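Capsular polysaccharide export system protein KpsC (Thermosulfurimonas dismutans, PDB 6MGD) transfers Kdo in beta-2,7 linkage, probably from a CMP-activated donor, in building the conserved glycolipid anchor of Gram-negative bacterial capsules. Local coordinates at residues Val239-Ser244 with Pro263-Tyr268; Pro256-Gly261 with Thr272-His277. One frame throughout, in Å; residues are numbered along the deposited sequence.

Contact 1: Val239-Ser244 with Pro263-Tyr268; sequences VHVLTS and PFYAGY
A buried contact between a strand end with its following loop and a second loop joins Val241, Leu242, Thr243 and Ser244 to Pro263 and Tyr265, just where strand 238-241 runs out into the turn before helix 246-253. Tyr265 reaches across with its phenol end. Its OH donates to Ser244 O, which lies at the ring edge and in its plane; the modelled 2.4 Å is very short, so the exact length is doubtful. Valine suits the buried strand position at Val241, whose CG2 packs against the phenol end, 3.4 Å from Tyr265 OH. With chi1 at 49°, Tyr265 folds its ring back beside its own turn, where Pro263 CG lies 3.5 Å above one ring face, offset toward the rim. Pro263 suits its place too: it has no N-H to satisfy, and it sets CD 3.5 Å from Leu242 O and CB 4.0 Å from Thr243 CA. The type I turn from Pro263 to Ala266, closed by Ala266 N to Pro263 O, sets Pro263 and Tyr265 on the same tight bend. On the other segment, Thr243 hydrogen-bonds Ser167 through OG1, while Ser244 OG caps Phe246 N and its carbonyl O is the acceptor for the tyrosine. Loops gathered at the C-terminal end of a parallel sheet in this way are characteristic of the Rossmann-like domains of GT-B glycosyltransferases.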
ATOM      1  N   VAL A 239      -4.646 -15.190  -6.722  1.00 58.82           N
ATOM      2  CA  VAL A 239      -4.165 -14.673  -5.443  1.00 58.59           C
ATOM      3  C   VAL A 239      -5.353 -14.086  -4.687  1.00 54.59           C
ATOM      4  O   VAL A 239      -6.041 -13.194  -5.198  1.00 51.07           O
ATOM      5  CB  VAL A 239      -3.065 -13.618  -5.638  1.00 58.63           C
ATOM      6  CG1 VAL A 239      -2.474 -13.211  -4.296  1.00 60.11           C
ATOM      7  CG2 VAL A 239      -1.985 -14.141  -6.566  1.00 62.99           C
ATOM      8  N   HIS A 240      -5.594 -14.575  -3.473  1.00 54.19           N
ATOM      9  CA  HIS A 240      -6.716 -14.123  -2.653  1.00 54.00           C
ATOM     10  C   HIS A 240      -6.179 -13.435  -1.406  1.00 54.09           C
ATOM     11  O   HIS A 240      -5.524 -14.071  -0.574  1.00 54.10           O
ATOM     12  CB  HIS A 240      -7.634 -15.290  -2.283  1.00 54.27           C
ATOM     13  CG  HIS A 240      -8.374 -15.870  -3.450  1.00 54.28           C
ATOM     14  ND1 HIS A 240      -9.675 -16.316  -3.359  1.00 54.18           N
ATOM     15  CD2 HIS A 240      -7.993 -16.078  -4.733  1.00 54.13           C
ATOM     16  CE1 HIS A 240     -10.064 -16.772  -4.538  1.00 53.77           C
ATOM     17  NE2 HIS A 240      -9.063 -16.638  -5.388  1.00 53.52           N
ATOM     18  N   VAL A 241      -6.466 -12.138  -1.274  1.00 52.16           N
ATOM     19  CA  VAL A 241      -5.904 -11.305  -0.220  1.00 53.40           C
ATOM     20  C   VAL A 241      -7.030 -10.611   0.536  1.00 51.84           C
ATOM     21  O   VAL A 241      -8.200 -10.668   0.156  1.00 52.19           O
ATOM     22  CB  VAL A 241      -4.914 -10.258  -0.772  1.00 53.30           C
ATOM     23  CG1 VAL A 241      -3.886 -10.917  -1.676  1.00 54.30           C
ATOM     24  CG2 VAL A 241      -5.664  -9.164  -1.517  1.00 51.79           C
ATOM     25  N   LEU A 242      -6.651  -9.945   1.627  1.00 52.41           N
ATOM     26  CA  LEU A 242      -7.552  -9.050   2.342  1.00 49.73           C
ATOM     27  C   LEU A 242      -7.269  -7.613   1.911  1.00 49.80           C
ATOM     28  O   LEU A 242      -7.973  -7.069   1.055  1.00 50.25           O
ATOM     29  CB  LEU A 242      -7.396  -9.220   3.856  1.00 51.52           C
ATOM     30  CG  LEU A 242      -8.471  -8.610   4.766  1.00 51.74           C
ATOM     31  CD1 LEU A 242      -9.859  -9.114   4.392  1.00 49.28           C
ATOM     32  CD2 LEU A 242      -8.174  -8.910   6.233  1.00 53.21           C
ATOM     33  N   THR A 243      -6.230  -6.993   2.483  1.00 49.09           N
ATOM     34  CA  THR A 243      -5.789  -5.667   2.060  1.00 48.49           C
ATOM     35  C   THR A 243      -4.291  -5.631   1.769  1.00 51.73           C
ATOM     36  O   THR A 243      -3.688  -4.553   1.795  1.00 48.80           O
ATOM     37  CB  THR A 243      -6.123  -4.601   3.109  1.00 47.76           C
ATOM     38  OG1 THR A 243      -5.372  -4.853   4.303  1.00 48.78           O
ATOM     39  CG2 THR A 243      -7.611  -4.593   3.428  1.00 47.57           C
ATOM     40  N   SER A 244      -3.679  -6.777   1.487  1.00 51.45           N
ATOM     41  CA  SER A 244      -2.229  -6.844   1.386  1.00 52.84           C
ATOM     42  C   SER A 244      -1.722  -6.149   0.128  1.00 53.89           C
ATOM     43  O   SER A 244      -2.302  -6.282  -0.954  1.00 51.34           O
ATOM     44  CB  SER A 244      -1.764  -8.299   1.396  1.00 53.01           C
ATOM     45  OG  SER A 244      -0.353  -8.376   1.475  1.00 55.26           O
ATOM     46  N   PRO A 263      -8.532  -2.850  -0.466  1.00 50.41           N
ATOM     47  CA  PRO A 263      -7.228  -2.199  -0.625  1.00 48.84           C
ATOM     48  C   PRO A 263      -7.305  -1.085  -1.656  1.00 50.43           C
ATOM     49  O   PRO A 263      -8.325  -0.881  -2.324  1.00 50.58           O
ATOM     50  CB  PRO A 263      -6.314  -3.334  -1.093  1.00 48.24           C
ATOM     51  CG  PRO A 263      -7.234  -4.298  -1.756  1.00 49.43           C
ATOM     52  CD  PRO A 263      -8.526  -4.231  -0.982  1.00 49.13           C
ATOM     53  N   PHE A 264      -6.191  -0.360  -1.793  1.00 49.87           N
ATOM     54  CA  PHE A 264      -6.165   0.808  -2.668  1.00 52.01           C
ATOM     55  C   PHE A 264      -6.376   0.442  -4.130  1.00 52.42           C
ATOM     56  O   PHE A 264      -6.801   1.298  -4.913  1.00 54.07           O
ATOM     57  CB  PHE A 264      -4.845   1.572  -2.492  1.00 51.58           C
ATOM     58  CG  PHE A 264      -3.656   0.934  -3.174  1.00 49.51           C
ATOM     59  CD1 PHE A 264      -2.834   0.055  -2.488  1.00 48.06           C
ATOM     60  CD2 PHE A 264      -3.341   1.241  -4.493  1.00 50.44           C
ATOM     61  CE1 PHE A 264      -1.733  -0.523  -3.109  1.00 48.92           C
ATOM     62  CE2 PHE A 264      -2.247   0.664  -5.120  1.00 50.02           C
ATOM     63  CZ  PHE A 264      -1.440  -0.216  -4.429  1.00 48.44           C
ATOM     64  N   TYR A 265      -6.092  -0.801  -4.515  1.00 51.93           N
ATOM     65  CA  TYR A 265      -6.251  -1.248  -5.890  1.00 52.69           C
ATOM     66  C   TYR A 265      -7.584  -1.941  -6.137  1.00 53.80           C
ATOM     67  O   TYR A 265      -7.816  -2.428  -7.246  1.00 55.77           O
ATOM     68  CB  TYR A 265      -5.093  -2.179  -6.282  1.00 49.06           C
ATOM     69  CG  TYR A 265      -4.813  -3.286  -5.287  1.00 45.79           C
ATOM     70  CD1 TYR A 265      -3.952  -3.082  -4.214  1.00 43.18           C
ATOM     71  CD2 TYR A 265      -5.406  -4.536  -5.421  1.00 44.10           C
ATOM     72  CE1 TYR A 265      -3.694  -4.087  -3.302  1.00 41.28           C
ATOM     73  CE2 TYR A 265      -5.153  -5.546  -4.513  1.00 42.64           C
ATOM     74  CZ  TYR A 265      -4.297  -5.317  -3.457  1.00 41.14           C
ATOM     75  OH  TYR A 265      -4.042  -6.318  -2.549  1.00 41.08           O
ATOM     76  N   ALA A 266      -8.462  -1.988  -5.142  1.00 55.89           N
ATOM     77  CA  ALA A 266      -9.763  -2.622  -5.288  1.00 55.66           C
ATOM     78  C   ALA A 266     -10.806  -1.616  -5.766  1.00 54.92           C
ATOM     79  O   ALA A 266     -10.619  -0.399  -5.682  1.00 52.24           O
ATOM     80  CB  ALA A 266     -10.210  -3.252  -3.969  1.00 54.67           C
ATOM     81  N   GLY A 267     -11.916  -2.147  -6.275  1.00 53.60           N
ATOM     82  CA  GLY A 267     -13.006  -1.334  -6.765  1.00 55.95           C
ATOM     83  C   GLY A 267     -12.854  -0.824  -8.180  1.00 57.39           C
ATOM     84  O   GLY A 267     -13.801  -0.224  -8.705  1.00 60.12           O
ATOM     85  N   TYR A 268     -11.704  -1.044  -8.821  1.00 58.21           N
ATOM     86  CA  TYR A 268     -11.438  -0.527 -10.158  1.00 60.79           C
ATOM     87  C   TYR A 268     -11.580  -1.591 -11.242  1.00 62.77           C
ATOM     88  O   TYR A 268     -11.127  -1.380 -12.371  1.00 63.73           O
ATOM     89  CB  TYR A 268     -10.045   0.101 -10.214  1.00 61.21           C
ATOM     90  CG  TYR A 268      -9.851   1.253  -9.254  1.00 63.55           C
ATOM     91  CD1 TYR A 268     -10.512   2.459  -9.445  1.00 66.14           C
ATOM     92  CD2 TYR A 268      -9.001   1.136  -8.163  1.00 64.04           C
ATOM     93  CE1 TYR A 268     -10.335   3.516  -8.572  1.00 66.94           C
ATOM     94  CE2 TYR A 268      -8.818   2.187  -7.283  1.00 64.59           C
ATOM     95  CZ  TYR A 268      -9.487   3.375  -7.493  1.00 66.01           C
ATOM     96  OH  TYR A 268      -9.310   4.427  -6.623  1.00 66.26           O
TER

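Contact 2: Pro256-Gly261 with Thr272-His277; sequences PVTCYG and TDIYPH
Cys259 and Tyr260 grip Ile274 from backbone and side chain together, and the contact is tight just where the two short strands end. Ile274 N donates to Cys259 O at 2.8 Å, almost straight at 176°, while CG1 of Ile274 stands over one face of the Tyr260 ring, 3.7 Å from its centroid, in a CH-pi contact. The isoleucine's chi1 of -63° sets CG1 anti to its carbonyl carbon and over that ring, whose hydroxyl is held by His240. Tyr275 turns its edge to Tyr260 O, with CD2 at 3.1 Å. Strands 257-259 and 272-273 run parallel, the second forming the outer edge of the Rossmann-like sheet expected of a GT-B enzyme; Cys259 N bonds to Thr272 O at 3.1 Å as the next link. Toward the start of strand 272-273 the hold slackens: Thr272 N reaches Val257 O only weakly, at 3.3 Å, and Thr272 is exposed. Two threonines suit this margin, being beta-branched yet polar, and buried Thr258 OG1 donates to Thr272 OG1 at 2.9 Å. With an alanine in place of Thr258, the Thr272 hydroxyl would probably be left without this donor, and a gap would probably open where CG2 meets Ile274 CG1. Past the strands, direct pairing gives way to water 1, which bridges Gly261 O and Tyr275 N, accepting from the latter.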
ATOM      1  N   PRO A 256      -4.532 -13.205 -11.746  1.00 58.79           N
ATOM      2  CA  PRO A 256      -5.833 -12.765 -11.227  1.00 56.36           C
ATOM      3  C   PRO A 256      -5.832 -12.745  -9.706  1.00 56.38           C
ATOM      4  O   PRO A 256      -5.280 -13.634  -9.053  1.00 56.98           O
ATOM      5  CB  PRO A 256      -6.812 -13.809 -11.780  1.00 56.40           C
ATOM      6  CG  PRO A 256      -6.096 -14.447 -12.931  1.00 58.96           C
ATOM      7  CD  PRO A 256      -4.641 -14.422 -12.568  1.00 59.84           C
ATOM      8  N   VAL A 257      -6.453 -11.715  -9.138  1.00 54.91           N
ATOM      9  CA  VAL A 257      -6.441 -11.498  -7.698  1.00 56.22           C
ATOM     10  C   VAL A 257      -7.853 -11.192  -7.219  1.00 54.37           C
ATOM     11  O   VAL A 257      -8.543 -10.347  -7.800  1.00 54.33           O
ATOM     12  CB  VAL A 257      -5.473 -10.368  -7.302  1.00 58.07           C
ATOM     13  CG1 VAL A 257      -5.548  -9.252  -8.309  1.00 56.92           C
ATOM     14  CG2 VAL A 257      -5.786  -9.853  -5.899  1.00 58.35           C
ATOM     15  N   THR A 258      -8.273 -11.879  -6.160  1.00 53.97           N
ATOM     16  CA  THR A 258      -9.554 -11.657  -5.505  1.00 52.67           C
ATOM     17  C   THR A 258      -9.313 -10.933  -4.187  1.00 53.13           C
ATOM     18  O   THR A 258      -8.449 -11.337  -3.403  1.00 55.36           O
ATOM     19  CB  THR A 258     -10.279 -12.984  -5.260  1.00 52.83           C
ATOM     20  OG1 THR A 258     -10.597 -13.595  -6.517  1.00 52.87           O
ATOM     21  CG2 THR A 258     -11.561 -12.769  -4.463  1.00 52.08           C
ATOM     22  N   CYS A 259     -10.065  -9.864  -3.948  1.00 53.43           N
ATOM     23  CA  CYS A 259      -9.912  -9.051  -2.749  1.00 53.71           C
ATOM     24  C   CYS A 259     -11.071  -9.312  -1.799  1.00 53.26           C
ATOM     25  O   CYS A 259     -12.237  -9.243  -2.199  1.00 52.36           O
ATOM     26  CB  CYS A 259      -9.838  -7.562  -3.100  1.00 52.85           C
ATOM     27  SG  CYS A 259      -8.368  -7.092  -4.047  1.00 53.84           S
ATOM     28  N   TYR A 260     -10.746  -9.621  -0.545  1.00 53.27           N
ATOM     29  CA  TYR A 260     -11.756  -9.822   0.484  1.00 54.17           C
ATOM     30  C   TYR A 260     -11.944  -8.598   1.369  1.00 53.17           C
ATOM     31  O   TYR A 260     -12.855  -8.590   2.204  1.00 55.34           O
ATOM     32  CB  TYR A 260     -11.401 -11.044   1.341  1.00 52.94           C
ATOM     33  CG  TYR A 260     -11.516 -12.355   0.591  1.00 52.29           C
ATOM     34  CD1 TYR A 260     -10.558 -12.729  -0.344  1.00 50.57           C
ATOM     35  CD2 TYR A 260     -12.584 -13.217   0.814  1.00 53.18           C
ATOM     36  CE1 TYR A 260     -10.659 -13.919  -1.035  1.00 51.70           C
ATOM     37  CE2 TYR A 260     -12.693 -14.414   0.128  1.00 54.58           C
ATOM     38  CZ  TYR A 260     -11.724 -14.759  -0.797  1.00 54.47           C
ATOM     39  OH  TYR A 260     -11.819 -15.947  -1.487  1.00 56.13           O
ATOM     40  N   GLY A 261     -11.105  -7.579   1.208  1.00 53.09           N
ATOM     41  CA  GLY A 261     -11.296  -6.289   1.839  1.00 52.90           C
ATOM     42  C   GLY A 261     -11.391  -5.200   0.790  1.00 52.56           C
ATOM     43  O   GLY A 261     -11.922  -5.438  -0.299  1.00 51.61           O
ATOM     44  N   THR A 272     -11.465  -9.064  -8.793  1.00 56.00           N
ATOM     45  CA  THR A 272     -12.794  -9.534  -8.424  1.00 57.61           C
ATOM     46  C   THR A 272     -12.965  -9.329  -6.924  1.00 55.24           C
ATOM     47  O   THR A 272     -12.343 -10.027  -6.116  1.00 53.89           O
ATOM     48  CB  THR A 272     -12.983 -10.996  -8.818  1.00 60.06           C
ATOM     49  OG1 THR A 272     -11.870 -11.770  -8.352  1.00 57.83           O
ATOM     50  CG2 THR A 272     -13.091 -11.129 -10.333  1.00 62.65           C
ATOM     51  N   ASP A 273     -13.793  -8.359  -6.549  1.00 57.24           N
ATOM     52  CA  ASP A 273     -13.937  -7.957  -5.158  1.00 56.43           C
ATOM     53  C   ASP A 273     -15.093  -8.708  -4.512  1.00 56.36           C
ATOM     54  O   ASP A 273     -16.206  -8.731  -5.049  1.00 59.19           O
ATOM     55  CB  ASP A 273     -14.156  -6.448  -5.061  1.00 57.19           C
ATOM     56  CG  ASP A 273     -13.054  -5.657  -5.748  1.00 57.27           C
ATOM     57  OD1 ASP A 273     -11.908  -6.155  -5.797  1.00 54.89           O
ATOM     58  OD2 ASP A 273     -13.334  -4.543  -6.240  1.00 58.38           O
ATOM     59  N   ILE A 274     -14.820  -9.327  -3.362  1.00 53.98           N
ATOM     60  CA  ILE A 274     -15.864 -10.048  -2.639  1.00 55.55           C
ATOM     61  C   ILE A 274     -16.930  -9.079  -2.146  1.00 56.57           C
ATOM     62  O   ILE A 274     -18.124  -9.247  -2.422  1.00 58.03           O
ATOM     63  CB  ILE A 274     -15.253 -10.853  -1.479  1.00 55.72           C
ATOM     64  CG1 ILE A 274     -14.291 -11.913  -2.020  1.00 53.97           C
ATOM     65  CG2 ILE A 274     -16.351 -11.493  -0.640  1.00 58.45           C
ATOM     66  CD1 ILE A 274     -14.969 -13.001  -2.827  1.00 55.81           C
ATOM     67  N   TYR A 275     -16.516  -8.052  -1.414  1.00 54.46           N
ATOM     68  CA  TYR A 275     -17.440  -7.024  -0.961  1.00 57.63           C
ATOM     69  C   TYR A 275     -17.264  -5.775  -1.806  1.00 56.38           C
ATOM     70  O   TYR A 275     -16.133  -5.288  -1.945  1.00 54.53           O
ATOM     71  CB  TYR A 275     -17.199  -6.700   0.511  1.00 57.73           C
ATOM     72  CG  TYR A 275     -17.149  -7.928   1.394  1.00 58.62           C
ATOM     73  CD1 TYR A 275     -18.298  -8.657   1.672  1.00 62.16           C
ATOM     74  CD2 TYR A 275     -15.952  -8.357   1.950  1.00 48.63           C
ATOM     75  CE1 TYR A 275     -18.255  -9.780   2.477  1.00 64.40           C
ATOM     76  CE2 TYR A 275     -15.899  -9.480   2.756  1.00 67.48           C
ATOM     77  CZ  TYR A 275     -17.053 -10.187   3.017  1.00 66.61           C
ATOM     78  OH  TYR A 275     -17.004 -11.304   3.818  1.00 68.35           O
ATOM     79  N   PRO A 276     -18.331  -5.237  -2.393  1.00 61.46           N
ATOM     80  CA  PRO A 276     -18.174  -4.091  -3.296  1.00 60.97           C
ATOM     81  C   PRO A 276     -17.707  -2.853  -2.551  1.00 61.96           C
ATOM     82  O   PRO A 276     -18.058  -2.628  -1.390  1.00 62.48           O
ATOM     83  CB  PRO A 276     -19.584  -3.889  -3.869  1.00 64.43           C
ATOM     84  CG  PRO A 276     -20.355  -5.132  -3.507  1.00 65.59           C
ATOM     85  CD  PRO A 276     -19.737  -5.643  -2.248  1.00 63.70           C
ATOM     86  N   HIS A 277     -16.905  -2.044  -3.235  1.00 63.46           N
ATOM     87  CA  HIS A 277     -16.449  -0.801  -2.623  1.00 64.24           C
ATOM     88  C   HIS A 277     -17.559   0.242  -2.695  1.00 66.77           C
ATOM     89  O   HIS A 277     -18.095   0.496  -3.779  1.00 67.65           O
ATOM     90  CB  HIS A 277     -15.190  -0.274  -3.301  1.00 64.10           C
ATOM     91  CG  HIS A 277     -14.473   0.764  -2.495  1.00 63.31           C
ATOM     92  ND1 HIS A 277     -14.929   2.059  -2.374  1.00 66.57           N
ATOM     93  CD2 HIS A 277     -13.342   0.692  -1.753  1.00 62.34           C
ATOM     94  CE1 HIS A 277     -14.106   2.743  -1.599  1.00 64.33           C
ATOM     95  NE2 HIS A 277     -13.137   1.936  -1.207  1.00 63.12           N
TER
HETATM   96  O   HOH W   1     -13.954  -6.951  -1.326  1.00 35.53           O

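Overall arrangement
The centres of contact 1 and contact 2 lie about 6 Å apart, and their segments alternate along the chain: strand 238-241, strand 257-259, the loop of 263-268, then strand 272-273. Strands 238-241 and 257-259 are neighbours in one parallel sheet, joined by a probable hydrogen bond of 2.8 Å from Thr258 N to Val239 O. A second tie, Gly267 N to Asp273 OD2, also 2.8 Å, fastens the loop of contact 1 to the edge strand of contact 2. Contact 1 is the deeper, its centre about 10 Å from the centre of the chain against about 16 Å for contact 2. Both lie in the parallel-sheet half of the chain, which in GT-B enzymes usually binds the nucleotide-sugar donor.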